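Local coordinates for protein putative aldehyde dehydrogenase (Burkholderia cenocepacia, PDB 4YWE) that probably oxidises aldehydes with NAD or NADP as electron acceptor, as a member of the aldehyde dehydrogenase family, and binds calcium and magnesium ions, at residues A[336-339]-A[340-344]. Numbering follows the deposited sequence.
Sequences QQQR and VWDFL
Arg339 O is gripped by two backbone amides. Phe343 N reaches Arg339 O at 3.3 Å in a fairly straight i to i+4 bond, and Asp342 N adds a weak, bent one. Phe343 CD2 also lies 3.1 Å from Arg339 O, which sits at the edge of the phenyl ring. Asp342 N bonds more firmly to Gln338 O, at 3.0 Å. The Arg339 and Phe343 side chains run alongside each other in the same direction. The Arg339 chain is extended from CG to NE, and Phe343 CE2 lies over one guanidinium face, 4.0 Å from CZ of Arg339. The two planes stand 73° apart, so this is an edge meeting a face and not a parallel stack. Arg384 makes a cation-pi contact with Phe343.

On another side of the helix, Gln337 lies across the indole of Trp341. Its CG is anti to the backbone N (chi1 -174°), which puts CG over the six-membered ring, and the chain runs on extended to the amide. This CH-pi contact measures 4.0 Å from Gln337 CG to the centroid of that ring in Trp341. The amide is tilted 31° from the ring plane, and its NE2 is hydrogen-bonded to Tyr370 O. Val340 packs on Val394 of strand 394-400. The pairs Gln337 with Trp341 and Arg339 with Phe343 are i to i+4 neighbours, as in any alpha-helix; this one is helix 334-349 of the beta-alpha-beta unit between strands 318-319 and 354-360.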
ATOM      1  N   GLN A 336      -4.513   1.192  44.513  1.00 22.80           N
ATOM      2  CA  GLN A 336      -4.648   2.264  43.535  1.00 23.18           C
ATOM      3  C   GLN A 336      -5.338   3.476  44.147  1.00 24.74           C
ATOM      4  O   GLN A 336      -5.049   4.614  43.776  1.00 26.94           O
ATOM      5  CB  GLN A 336      -5.418   1.776  42.307  1.00 23.41           C
ATOM      6  CG  GLN A 336      -4.643   0.793  41.447  1.00 24.75           C
ATOM      7  CD  GLN A 336      -3.404   1.409  40.826  1.00 21.78           C
ATOM      8  OE1 GLN A 336      -2.295   0.904  40.994  1.00 23.72           O
ATOM      9  NE2 GLN A 336      -3.589   2.503  40.098  1.00 18.55           N
ATOM     10  N   GLN A 337      -6.249   3.229  45.082  1.00 22.45           N
ATOM     11  CA  GLN A 337      -6.949   4.305  45.775  1.00 22.52           C
ATOM     12  C   GLN A 337      -5.981   5.118  46.629  1.00 23.86           C
ATOM     13  O   GLN A 337      -6.066   6.345  46.685  1.00 22.02           O
ATOM     14  CB  GLN A 337      -8.075   3.746  46.647  1.00 25.42           C
ATOM     15  CG  GLN A 337      -8.946   4.816  47.287  1.00 28.72           C
ATOM     16  CD  GLN A 337      -9.956   4.243  48.265  1.00 33.78           C
ATOM     17  OE1 GLN A 337      -9.715   3.211  48.889  1.00 38.80           O
ATOM     18  NE2 GLN A 337     -11.094   4.913  48.401  1.00 32.41           N
ATOM     19  N   GLN A 338      -5.064   4.421  47.293  1.00 22.58           N
ATOM     20  CA  GLN A 338      -4.059   5.063  48.132  1.00 24.09           C
ATOM     21  C   GLN A 338      -3.080   5.866  47.280  1.00 25.03           C
ATOM     22  O   GLN A 338      -2.602   6.921  47.694  1.00 25.90           O
ATOM     23  CB  GLN A 338      -3.309   4.021  48.965  1.00 25.00           C
ATOM     24  CG  GLN A 338      -2.273   4.602  49.916  1.00 29.40           C
ATOM     25  CD  GLN A 338      -2.896   5.428  51.026  1.00 34.54           C
ATOM     26  OE1 GLN A 338      -2.519   6.579  51.243  1.00 37.12           O
ATOM     27  NE2 GLN A 338      -3.850   4.840  51.738  1.00 36.81           N
ATOM     28  N   ARG A 339      -2.789   5.358  46.087  1.00 28.12           N
ATOM     29  CA  ARG A 339      -1.875   6.029  45.170  1.00 29.00           C
ATOM     30  C   ARG A 339      -2.435   7.376  44.723  1.00 25.27           C
ATOM     31  O   ARG A 339      -1.703   8.360  44.626  1.00 23.52           O
ATOM     32  CB  ARG A 339      -1.589   5.144  43.955  1.00 32.39           C
ATOM     33  CG  ARG A 339      -0.730   5.810  42.895  1.00 36.95           C
ATOM     34  CD  ARG A 339      -0.436   4.868  41.741  1.00 41.25           C
ATOM     35  NE  ARG A 339       0.348   5.521  40.697  1.00 43.11           N
ATOM     36  CZ  ARG A 339       1.672   5.631  40.717  1.00 46.74           C
ATOM     37  NH1 ARG A 339       2.366   5.130  41.730  1.00 47.55           N
ATOM     38  NH2 ARG A 339       2.304   6.244  39.724  1.00 49.91           N
ATOM     39  N   VAL A 340      -3.737   7.412  44.455  1.00 23.95           N
ATOM     40  CA  VAL A 340      -4.407   8.648  44.071  1.00 23.10           C
ATOM     41  C   VAL A 340      -4.417   9.616  45.252  1.00 26.49           C
ATOM     42  O   VAL A 340      -4.216  10.820  45.083  1.00 30.16           O
ATOM     43  CB  VAL A 340      -5.839   8.375  43.567  1.00 20.26           C
ATOM     44  CG1 VAL A 340      -6.560   9.683  43.265  1.00 21.23           C
ATOM     45  CG2 VAL A 340      -5.807   7.484  42.336  1.00 16.57           C
ATOM     46  N   TRP A 341      -4.644   9.080  46.448  1.00 25.22           N
ATOM     47  CA  TRP A 341      -4.633   9.880  47.668  1.00 25.26           C
ATOM     48  C   TRP A 341      -3.290  10.573  47.873  1.00 23.83           C
ATOM     49  O   TRP A 341      -3.236  11.722  48.311  1.00 26.71           O
ATOM     50  CB  TRP A 341      -4.954   9.009  48.887  1.00 26.16           C
ATOM     51  CG  TRP A 341      -6.399   8.645  49.015  1.00 28.82           C
ATOM     52  CD1 TRP A 341      -7.450   9.202  48.346  1.00 28.02           C
ATOM     53  CD2 TRP A 341      -6.956   7.638  49.869  1.00 31.57           C
ATOM     54  NE1 TRP A 341      -8.626   8.605  48.731  1.00 28.67           N
ATOM     55  CE2 TRP A 341      -8.349   7.641  49.664  1.00 32.46           C
ATOM     56  CE3 TRP A 341      -6.410   6.733  50.785  1.00 32.66           C
ATOM     57  CZ2 TRP A 341      -9.206   6.776  50.344  1.00 35.26           C
ATOM     58  CZ3 TRP A 341      -7.261   5.875  51.458  1.00 35.33           C
ATOM     59  CH2 TRP A 341      -8.643   5.902  51.233  1.00 36.37           C
ATOM     60  N   ASP A 342      -2.210   9.867  47.557  1.00 24.53           N
ATOM     61  CA  ASP A 342      -0.865  10.402  47.743  1.00 25.08           C
ATOM     62  C   ASP A 342      -0.590  11.555  46.781  1.00 25.68           C
ATOM     63  O   ASP A 342       0.074  12.526  47.143  1.00 28.37           O
ATOM     64  CB  ASP A 342       0.181   9.301  47.564  1.00 26.11           C
ATOM     65  CG  ASP A 342       0.080   8.227  48.631  1.00 26.41           C
ATOM     66  OD1 ASP A 342      -0.605   8.463  49.648  1.00 28.40           O
ATOM     67  OD2 ASP A 342       0.688   7.152  48.455  1.00 26.51           O
ATOM     68  N   PHE A 343      -1.100  11.441  45.559  1.00 23.92           N
ATOM     69  CA  PHE A 343      -0.988  12.521  44.585  1.00 23.62           C
ATOM     70  C   PHE A 343      -1.720  13.768  45.068  1.00 24.80           C
ATOM     71  O   PHE A 343      -1.169  14.869  45.055  1.00 27.71           O
ATOM     72  CB  PHE A 343      -1.547  12.090  43.227  1.00 22.51           C
ATOM     73  CG  PHE A 343      -0.544  11.412  42.343  1.00 25.96           C
ATOM     74  CD1 PHE A 343       0.341  12.156  41.583  1.00 27.92           C
ATOM     75  CD2 PHE A 343      -0.496  10.031  42.260  1.00 28.30           C
ATOM     76  CE1 PHE A 343       1.264  11.535  40.761  1.00 27.28           C
ATOM     77  CE2 PHE A 343       0.425   9.404  41.439  1.00 26.40           C
ATOM     78  CZ  PHE A 343       1.303  10.158  40.688  1.00 26.56           C
ATOM     79  N   LEU A 344      -2.965  13.584  45.499  1.00 21.46           N
ATOM     80  CA  LEU A 344      -3.808  14.695  45.929  1.00 23.12           C
ATOM     81  C   LEU A 344      -3.289  15.349  47.207  1.00 23.17           C
ATOM     82  O   LEU A 344      -3.372  16.568  47.362  1.00 20.44           O
ATOM     83  CB  LEU A 344      -5.248  14.220  46.132  1.00 24.14           C
ATOM     84  CG  LEU A 344      -5.956  13.696  44.879  1.00 23.79           C
ATOM     85  CD1 LEU A 344      -7.369  13.235  45.203  1.00 23.76           C
ATOM     86  CD2 LEU A 344      -5.972  14.758  43.790  1.00 21.90           C
TER